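Local coordinates for putative permease protein, ABC transporter (Porphyromonas gingivalis, PDB 3IS6) that probably takes part in transmembrane transport as the MacB-like periplasmic core domain of an ABC transporter permease, at residues 59-64 and 80-85; 105-110 and 160-165; 38-43 and 176-181. One frame throughout, in Å; residues are numbered along the deposited sequence.

Contact 1 of 3, residues 59-64 and 80-85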
loop_
_atom_site.group_PDB
_atom_site.type_symbol
_atom_site.label_atom_id
_atom_site.label_comp_id
_atom_site.label_asym_id
_atom_site.label_seq_id
_atom_site.Cartn_x
_atom_site.Cartn_y
_atom_site.Cartn_z
ATOM N N ARG A 59 12.296 0.340 -11.210
ATOM C CA ARG A 59 11.219 1.222 -10.842
ATOM C C ARG A 59 11.379 1.779 -9.436
ATOM O O ARG A 59 11.850 1.125 -8.580
ATOM C CB ARG A 59 9.885 0.510 -10.974
ATOM C CG ARG A 59 9.693 -0.676 -10.057
ATOM C CD ARG A 59 8.497 -1.502 -10.396
ATOM N NE ARG A 59 8.628 -2.864 -9.932
ATOM C CZ ARG A 59 7.668 -3.764 -9.908
ATOM N NH1 ARG A 59 6.458 -3.489 -10.318
ATOM N NH2 ARG A 59 7.935 -4.965 -9.469
ATOM N N THR A 60 10.964 3.013 -9.246
ATOM C CA THR A 60 10.862 3.616 -7.940
ATOM C C THR A 60 9.516 4.313 -7.745
ATOM O O THR A 60 8.864 4.649 -8.682
ATOM C CB THR A 60 11.986 4.635 -7.688
ATOM O OG1 THR A 60 11.824 5.747 -8.534
ATOM C CG2 THR A 60 13.314 4.051 -7.941
ATOM N N THR A 61 9.104 4.486 -6.505
ATOM C CA THR A 61 8.040 5.398 -6.165
ATOM C C THR A 61 8.353 6.181 -4.889
ATOM O O THR A 61 8.741 5.614 -3.922
ATOM C CB THR A 61 6.661 4.713 -6.127
ATOM O OG1 THR A 61 5.648 5.682 -5.917
ATOM C CG2 THR A 61 6.576 3.705 -5.057
ATOM N N LEU A 62 8.164 7.480 -4.922
ATOM C CA LEU A 62 8.477 8.317 -3.801
ATOM C C LEU A 62 7.363 8.319 -2.809
ATOM O O LEU A 62 6.271 8.579 -3.160
ATOM C CB LEU A 62 8.681 9.735 -4.263
ATOM C CG LEU A 62 8.943 10.768 -3.190
ATOM C CD1 LEU A 62 10.288 10.640 -2.635
ATOM C CD2 LEU A 62 8.741 12.129 -3.692
ATOM N N TYR A 63 7.633 7.935 -1.585
ATOM C CA TYR A 63 6.701 8.166 -0.527
ATOM C C TYR A 63 6.583 9.608 -0.094
ATOM O O TYR A 63 5.517 10.109 0.046
ATOM C CB TYR A 63 6.926 7.275 0.662
ATOM C CG TYR A 63 5.895 7.510 1.713
ATOM C CD1 TYR A 63 4.654 6.951 1.613
ATOM C CD2 TYR A 63 6.151 8.338 2.788
ATOM C CE1 TYR A 63 3.722 7.185 2.550
ATOM C CE2 TYR A 63 5.231 8.573 3.719
ATOM C CZ TYR A 63 4.012 7.995 3.603
ATOM O OH TYR A 63 3.074 8.231 4.550
ATOM N N GLY A 64 7.706 10.255 0.096
ATOM C CA GLY A 64 7.716 11.604 0.564
ATOM C C GLY A 64 8.314 11.722 1.931
ATOM O O GLY A 64 8.982 10.854 2.384
ATOM N N THR A 80 11.544 9.396 2.101
ATOM C CA THR A 80 11.544 7.989 1.844
ATOM C C THR A 80 11.177 7.616 0.410
ATOM O O THR A 80 10.184 8.022 -0.106
ATOM C CB THR A 80 10.581 7.295 2.802
ATOM O OG1 THR A 80 11.008 7.489 4.133
ATOM C CG2 THR A 80 10.515 5.881 2.529
ATOM N N LEU A 81 12.009 6.814 -0.193
ATOM C CA LEU A 81 11.828 6.354 -1.523
ATOM C C LEU A 81 11.786 4.823 -1.562
ATOM O O LEU A 81 12.577 4.174 -0.958
ATOM C CB LEU A 81 12.948 6.871 -2.399
ATOM C CG LEU A 81 12.992 6.530 -3.879
ATOM C CD1 LEU A 81 11.924 7.225 -4.612
ATOM C CD2 LEU A 81 14.285 6.892 -4.443
ATOM N N LEU A 82 10.861 4.283 -2.314
ATOM C CA LEU A 82 10.728 2.866 -2.452
ATOM C C LEU A 82 11.414 2.392 -3.728
ATOM O O LEU A 82 11.163 2.907 -4.769
ATOM C CB LEU A 82 9.265 2.503 -2.472
ATOM C CG LEU A 82 8.538 2.299 -1.147
ATOM C CD1 LEU A 82 8.713 3.418 -0.281
ATOM C CD2 LEU A 82 7.106 2.036 -1.353
ATOM N N ALA A 83 12.305 1.432 -3.595
ATOM C CA ALA A 83 13.168 0.993 -4.667
ATOM C C ALA A 83 13.472 -0.505 -4.701
ATOM O O ALA A 83 13.228 -1.199 -3.775
ATOM C CB ALA A 83 14.408 1.743 -4.649
ATOM N N GLU A 84 13.972 -0.954 -5.830
ATOM C CA GLU A 84 14.372 -2.319 -6.048
ATOM C C GLU A 84 15.867 -2.464 -5.781
ATOM O O GLU A 84 16.572 -1.508 -5.777
ATOM C CB GLU A 84 14.035 -2.769 -7.461
ATOM C CG GLU A 84 12.602 -2.599 -7.873
ATOM C CD GLU A 84 12.302 -3.119 -9.252
ATOM O OE1 GLU A 84 13.065 -2.878 -10.178
ATOM O OE2 GLU A 84 11.297 -3.785 -9.414
ATOM N N PRO A 85 16.349 -3.684 -5.606
ATOM C CA PRO A 85 17.768 -3.882 -5.412
ATOM C C PRO A 85 18.548 -3.358 -6.607
ATOM O O PRO A 85 19.615 -2.892 -6.451
ATOM C CB PRO A 85 17.864 -5.377 -5.272
ATOM C CG PRO A 85 16.660 -5.702 -4.544
ATOM C CD PRO A 85 15.605 -4.827 -5.082
HETATM O O HOH W 1 14.536 0.666 -8.088
#
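T61 and L82 form the hydrogen-bonded pair at the middle of this antiparallel beta hairpin, which joins strands 54-70 and 74-83 and carries a classic beta bulge at its Y63-G64 end. T61 N reaches L82 O at 3.1 Å, and L82 N returns a bond to T61 O. Their side chains lie alongside each other and point the same way, with T61 CG2 3.9 Å from L82 CB, while T61 OG1 is taken by R179. On the face of T60, L62 and L81, the leucine of the second strand does the packing: with its CG turned away from the backbone N (chi1 -180°), L81 CD1 comes to 3.7 Å from L62 CA and also touches T60 CB. F87 of helix 86-90 covers T60 and L81. L62, on the same face, is exposed, its CD1 lying near T80 O.

Toward the ends the contact is more open. Beyond A83 the second strand gives way to loop, and a water bridges R59 O and E84 N. At the bulge, T80 O faces both Y63 N, at 3.0 Å, and, weakly, G64 N; Y63 itself leads away to the second subunit, where its OH bonds L236 N. At the opposite end, partly exposed R59 and E84 form a salt bridge with their planes 80° apart. E84 OE1 is hydrogen-bonded to T58 OG1; OE2 of E84 lies nearly in the guanidinium plane, and R59 NE meets it from above the carboxylate plane at 2.9 Å.

Contact 2 of 3, residues 105-110 and 160-165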
loop_
_atom_site.group_PDB
_atom_site.type_symbol
_atom_site.label_atom_id
_atom_site.label_comp_id
_atom_site.label_asym_id
_atom_site.label_seq_id
_atom_site.Cartn_x
_atom_site.Cartn_y
_atom_site.Cartn_z
ATOM N N ARG A 105 15.976 -6.342 -0.030
ATOM C CA ARG A 105 15.237 -7.574 -0.217
ATOM C C ARG A 105 14.240 -7.951 0.877
ATOM O O ARG A 105 13.294 -8.611 0.608
ATOM C CB ARG A 105 16.173 -8.720 -0.525
ATOM C CG ARG A 105 17.073 -8.413 -1.640
ATOM C CD ARG A 105 17.818 -9.569 -2.125
ATOM N NE ARG A 105 17.742 -9.599 -3.571
ATOM C CZ ARG A 105 18.666 -9.117 -4.377
ATOM N NH1 ARG A 105 18.507 -9.171 -5.670
ATOM N NH2 ARG A 105 19.747 -8.591 -3.884
ATOM N N ASP A 106 14.450 -7.508 2.090
ATOM C CA ASP A 106 13.586 -7.869 3.188
ATOM C C ASP A 106 12.723 -6.690 3.551
ATOM O O ASP A 106 13.226 -5.644 3.835
ATOM C CB ASP A 106 14.446 -8.242 4.372
ATOM C CG ASP A 106 13.650 -8.586 5.594
ATOM O OD1 ASP A 106 12.518 -8.153 5.753
ATOM O OD2 ASP A 106 14.183 -9.297 6.419
ATOM N N ASN A 107 11.424 -6.890 3.582
ATOM C CA ASN A 107 10.477 -5.827 3.787
ATOM C C ASN A 107 10.620 -5.142 5.127
ATOM O O ASN A 107 10.211 -4.039 5.276
ATOM C CB ASN A 107 9.050 -6.304 3.575
ATOM C CG ASN A 107 8.709 -6.525 2.113
ATOM O OD1 ASN A 107 8.950 -5.690 1.277
ATOM N ND2 ASN A 107 8.139 -7.651 1.818
HETATM N N MSE A 108 11.237 -5.781 6.091
HETATM C CA MSE A 108 11.349 -5.196 7.415
HETATM C C MSE A 108 12.660 -4.445 7.646
HETATM O O MSE A 108 13.023 -4.173 8.752
HETATM C CB MSE A 108 11.097 -6.212 8.523
HETATM C CG MSE A 108 9.759 -6.888 8.479
HETATM SE SE MSE A 108 8.315 -5.739 8.775
HETATM C CE MSE A 108 8.573 -5.417 10.596
ATOM N N THR A 109 13.355 -4.132 6.573
ATOM C CA THR A 109 14.624 -3.477 6.669
ATOM C C THR A 109 14.735 -2.300 5.712
ATOM O O THR A 109 14.091 -2.273 4.723
ATOM C CB THR A 109 15.750 -4.412 6.340
ATOM O OG1 THR A 109 15.700 -4.684 4.951
ATOM C CG2 THR A 109 15.634 -5.678 7.095
ATOM N N CYS A 110 15.573 -1.346 6.051
ATOM C CA CYS A 110 15.797 -0.153 5.262
ATOM C C CYS A 110 17.252 0.214 5.106
ATOM O O CYS A 110 18.079 -0.252 5.817
ATOM C CB CYS A 110 15.072 1.024 5.872
ATOM S SG CYS A 110 15.757 1.656 7.311
ATOM N N LEU A 160 15.676 4.372 2.039
ATOM C CA LEU A 160 15.206 3.524 0.984
ATOM C C LEU A 160 14.523 2.291 1.554
ATOM O O LEU A 160 15.043 1.668 2.417
ATOM C CB LEU A 160 16.349 3.098 0.085
ATOM C CG LEU A 160 17.098 4.122 -0.753
ATOM C CD1 LEU A 160 18.359 3.597 -1.328
ATOM C CD2 LEU A 160 16.224 4.675 -1.794
ATOM N N LEU A 161 13.359 1.963 1.029
ATOM C CA LEU A 161 12.596 0.809 1.429
ATOM C C LEU A 161 12.291 -0.025 0.212
ATOM O O LEU A 161 12.237 0.478 -0.843
ATOM C CB LEU A 161 11.296 1.234 2.058
ATOM C CG LEU A 161 11.308 1.776 3.464
ATOM C CD1 LEU A 161 10.014 2.368 3.818
ATOM C CD2 LEU A 161 11.659 0.732 4.423
ATOM N N PRO A 162 12.076 -1.308 0.365
ATOM C CA PRO A 162 11.787 -2.114 -0.800
ATOM C C PRO A 162 10.460 -1.770 -1.441
ATOM O O PRO A 162 9.498 -1.502 -0.788
ATOM C CB PRO A 162 11.778 -3.528 -0.251
ATOM C CG PRO A 162 12.390 -3.457 0.973
ATOM C CD PRO A 162 12.134 -2.142 1.549
ATOM N N ILE A 163 10.445 -1.834 -2.753
ATOM C CA ILE A 163 9.289 -1.524 -3.542
ATOM C C ILE A 163 8.154 -2.479 -3.268
ATOM O O ILE A 163 7.035 -2.148 -3.436
ATOM C CB ILE A 163 9.584 -1.401 -5.033
ATOM C CG1 ILE A 163 8.654 -0.377 -5.631
ATOM C CG2 ILE A 163 9.442 -2.674 -5.730
ATOM C CD1 ILE A 163 9.140 0.205 -6.804
ATOM N N THR A 164 8.497 -3.635 -2.731
ATOM C CA THR A 164 7.561 -4.691 -2.396
ATOM C C THR A 164 6.665 -4.310 -1.225
ATOM O O THR A 164 5.792 -5.011 -0.891
ATOM C CB THR A 164 8.240 -6.036 -2.130
ATOM O OG1 THR A 164 9.371 -5.855 -1.310
ATOM C CG2 THR A 164 8.671 -6.650 -3.389
ATOM N N TRP A 165 6.913 -3.187 -0.610
ATOM C CA TRP A 165 5.996 -2.663 0.361
ATOM C C TRP A 165 4.683 -2.364 -0.310
ATOM O O TRP A 165 3.679 -2.365 0.307
ATOM C CB TRP A 165 6.518 -1.405 1.008
ATOM C CG TRP A 165 7.324 -1.627 2.197
ATOM C CD1 TRP A 165 8.289 -2.528 2.353
ATOM C CD2 TRP A 165 7.247 -0.915 3.403
ATOM N NE1 TRP A 165 8.826 -2.440 3.579
ATOM C CE2 TRP A 165 8.198 -1.443 4.250
ATOM C CE3 TRP A 165 6.463 0.125 3.853
ATOM C CZ2 TRP A 165 8.378 -0.986 5.510
ATOM C CZ3 TRP A 165 6.643 0.572 5.109
ATOM C CH2 TRP A 165 7.595 0.027 5.921
#
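N107 reaches across to T164 and W165, using its side-chain carbonyl for one and its backbone carbonyl for the other. Its CB lies 3.9 Å from W165 NE1, beside the pyrrole part of the indole. A chi1 of -74° sets N107 CG anti to the carbonyl carbon and turns the amide toward T164. The side chain and the tryptophan slide past each other in opposite directions, their amide and ring planes 67° apart. N107 CG comes within 4.0 Å of W165 CD1. At the tip, OD1 accepts a bond of 2.6 Å from T164 OG1, whose donor is tilted 18° from the carbonyl plane; the same oxygen also lies close to W165 CD1 and to P162 CB. The amide nitrogen ND2 comes no nearer than 3.8 Å to T164 OG1. The backbone O of N107 takes a separate bond, from W165 NE1 at 2.7 Å, on a lone pair and at the edge of the indole.

The turn that presents N107 is a type I beta turn from D106 to T109, overlaid by an Asx turn in which D106 OD1 accepts from M108 N. D106 O receives both the N and the OG1 of T109, so the chain is bound twice where strand 109-113 begins. That strand is antiparallel to strand 159-162 in the mixed sheet of the MacB-like core domain, while strand 140-146 borders it in parallel and covers C110 with I140 and I142. From the other strand, L161 CD2 packs on C110 CB at 3.7 Å, and L161 CD1 covers one face of the W165 ring near its rim. P162 closes against the turn, its CG meeting D106 O and its CD 3.7 Å from T109 O.

Contact 3 of 3, residues 38-43 and 176-181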
loop_
_atom_site.group_PDB
_atom_site.type_symbol
_atom_site.label_atom_id
_atom_site.label_comp_id
_atom_site.label_asym_id
_atom_site.label_seq_id
_atom_site.Cartn_x
_atom_site.Cartn_y
_atom_site.Cartn_z
ATOM N N GLN A 38 5.671 9.669 -15.246
ATOM C CA GLN A 38 5.551 8.534 -14.357
ATOM C C GLN A 38 4.599 7.506 -14.959
ATOM O O GLN A 38 3.839 7.818 -15.817
ATOM C CB GLN A 38 5.124 8.977 -12.967
ATOM C CG GLN A 38 6.115 9.890 -12.321
ATOM C CD GLN A 38 5.860 10.220 -10.855
ATOM O OE1 GLN A 38 6.624 10.906 -10.255
ATOM N NE2 GLN A 38 4.803 9.724 -10.307
ATOM N N VAL A 39 4.714 6.269 -14.510
ATOM C CA VAL A 39 3.994 5.147 -15.050
ATOM C C VAL A 39 3.389 4.268 -13.956
ATOM O O VAL A 39 3.672 4.414 -12.795
ATOM C CB VAL A 39 4.868 4.285 -15.912
ATOM C CG1 VAL A 39 5.421 5.035 -17.070
ATOM C CG2 VAL A 39 5.955 3.693 -15.115
ATOM N N SER A 40 2.549 3.353 -14.398
ATOM C CA SER A 40 1.948 2.319 -13.588
ATOM C C SER A 40 3.005 1.302 -13.202
ATOM O O SER A 40 4.003 1.199 -13.836
ATOM C CB SER A 40 0.819 1.632 -14.355
ATOM O OG SER A 40 -0.182 2.519 -14.762
ATOM N N GLY A 41 2.758 0.538 -12.161
ATOM C CA GLY A 41 3.750 -0.330 -11.589
ATOM C C GLY A 41 4.312 -1.394 -12.488
ATOM O O GLY A 41 5.439 -1.720 -12.420
ATOM N N GLY A 42 3.454 -1.924 -13.323
ATOM C CA GLY A 42 3.746 -3.039 -14.179
ATOM C C GLY A 42 4.754 -2.837 -15.261
ATOM O O GLY A 42 5.313 -3.762 -15.729
ATOM N N VAL A 43 4.921 -1.602 -15.686
ATOM C CA VAL A 43 5.700 -1.293 -16.858
ATOM C C VAL A 43 7.169 -1.610 -16.812
ATOM O O VAL A 43 7.653 -2.244 -17.695
ATOM C CB VAL A 43 5.573 0.174 -17.185
ATOM C CG1 VAL A 43 6.341 0.500 -18.368
ATOM C CG2 VAL A 43 4.184 0.537 -17.350
ATOM N N GLY A 176 -3.612 3.426 -14.804
ATOM C CA GLY A 176 -3.664 4.467 -13.817
ATOM C C GLY A 176 -2.690 4.301 -12.687
ATOM O O GLY A 176 -1.768 3.531 -12.778
ATOM N N ASN A 177 -2.911 5.056 -11.622
ATOM C CA ASN A 177 -2.027 4.999 -10.482
ATOM C C ASN A 177 -0.605 5.163 -10.973
ATOM O O ASN A 177 0.218 4.353 -10.680
ATOM C CB ASN A 177 -2.203 3.697 -9.740
ATOM C CG ASN A 177 -1.515 3.678 -8.382
ATOM O OD1 ASN A 177 -1.569 4.631 -7.632
ATOM N ND2 ASN A 177 -0.883 2.559 -8.066
ATOM N N ASP A 178 -0.360 6.213 -11.759
ATOM C CA ASP A 178 0.907 6.417 -12.435
ATOM C C ASP A 178 1.885 7.039 -11.458
ATOM O O ASP A 178 2.266 8.145 -11.618
ATOM C CB ASP A 178 0.748 7.409 -13.593
ATOM C CG ASP A 178 -0.432 7.113 -14.487
ATOM O OD1 ASP A 178 -0.361 6.162 -15.240
ATOM O OD2 ASP A 178 -1.418 7.853 -14.470
ATOM N N ARG A 179 2.247 6.318 -10.421
ATOM C CA ARG A 179 3.092 6.843 -9.382
ATOM C C ARG A 179 4.545 6.379 -9.392
ATOM O O ARG A 179 5.266 6.734 -8.522
ATOM C CB ARG A 179 2.474 6.553 -8.025
ATOM C CG ARG A 179 2.507 5.111 -7.620
ATOM C CD ARG A 179 1.991 4.940 -6.228
ATOM N NE ARG A 179 2.901 5.491 -5.273
ATOM C CZ ARG A 179 2.616 5.792 -4.032
ATOM N NH1 ARG A 179 1.425 5.586 -3.553
ATOM N NH2 ARG A 179 3.538 6.300 -3.272
ATOM N N TYR A 180 4.938 5.590 -10.378
ATOM C CA TYR A 180 6.268 5.024 -10.463
ATOM C C TYR A 180 7.128 5.688 -11.544
ATOM O O TYR A 180 6.657 6.041 -12.561
ATOM C CB TYR A 180 6.212 3.532 -10.782
ATOM C CG TYR A 180 5.503 2.663 -9.783
ATOM C CD1 TYR A 180 6.188 1.934 -8.877
ATOM C CD2 TYR A 180 4.138 2.572 -9.773
ATOM C CE1 TYR A 180 5.538 1.156 -7.952
ATOM C CE2 TYR A 180 3.486 1.803 -8.873
ATOM C CZ TYR A 180 4.189 1.095 -7.966
ATOM O OH TYR A 180 3.538 0.334 -7.075
ATOM N N ILE A 181 8.404 5.803 -11.302
ATOM C CA ILE A 181 9.304 6.249 -12.311
ATOM C C ILE A 181 10.046 5.027 -12.795
ATOM O O ILE A 181 10.553 4.274 -12.028
ATOM C CB ILE A 181 10.310 7.230 -11.796
ATOM C CG1 ILE A 181 9.647 8.443 -11.178
ATOM C CG2 ILE A 181 11.185 7.657 -12.881
ATOM C CD1 ILE A 181 10.565 9.323 -10.550
HETATM O O HOH W 2 0.202 1.419 -10.699
#
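Y180 holds its CG beside the backbone N (chi1 -61°), a setting that brings the ring against G41; Q38, with CG likewise beside its N and the chain extended beyond, stretches over to the peptide of D178. Over one face of the Y180 ring sits G41 CA, 3.7 Å from the centroid in a CH-pi contact displaced toward the rim, while V39 O approaches the ring at its edge. With no side chain on G41, the ring can lie directly against its CA.

The backbones are tied by a single antiparallel bridge, V39 N to Y180 O at 2.8 Å and Y180 N to V39 O at 3.0 Å. R179 and Y180 both face V39, a classic beta bulge, and D178 just before them is the centre of an inverse gamma turn. The Q38 amide extends the grip, since NE2 gives a fairly straight bond of 3.3 Å to a lone pair of D178 O, with its methylene CG against I181 CG1. Further along the first loop, S40 OG donates to G176 O at 2.7 Å, and a water joins G41 N to N177 O.

Together these bonds fasten the loop between strand 32-36 and helix 43-50 to the loop that leads into strand 181-186. V39 packs on V17 and T19 of strand 14-23 and on Y221 of strand 218-225, Y180 and I181 rest on strand 54-70, and Y180 OH bonds S170 OG in helix 168-171.

How the contacts relate
Contact 1 lies closest to the centre of the chain, about 4 Å from it, and touches both others. Its centre is about 9 Å from that of contact 2, where strands 74-83 and 159-162 are parallel neighbours in the sheet: A83 N lies 2.9 Å from L161 O, and A83 O 3.0 Å from I163 N, both probable hydrogen bonds. Contact 3, about 12 Å from contact 1 between centres, meets the other strand of the hairpin through two more probable hydrogen bonds, T60 O to I181 N at 2.9 Å and R179 NE to T61 OG1 at 2.8 Å. Contacts 2 and 3, with centres about 18 Å apart, meet through I163 and Y180. A Tris molecule, probably from the crystallisation liquor, lies beside G64 of contact 1.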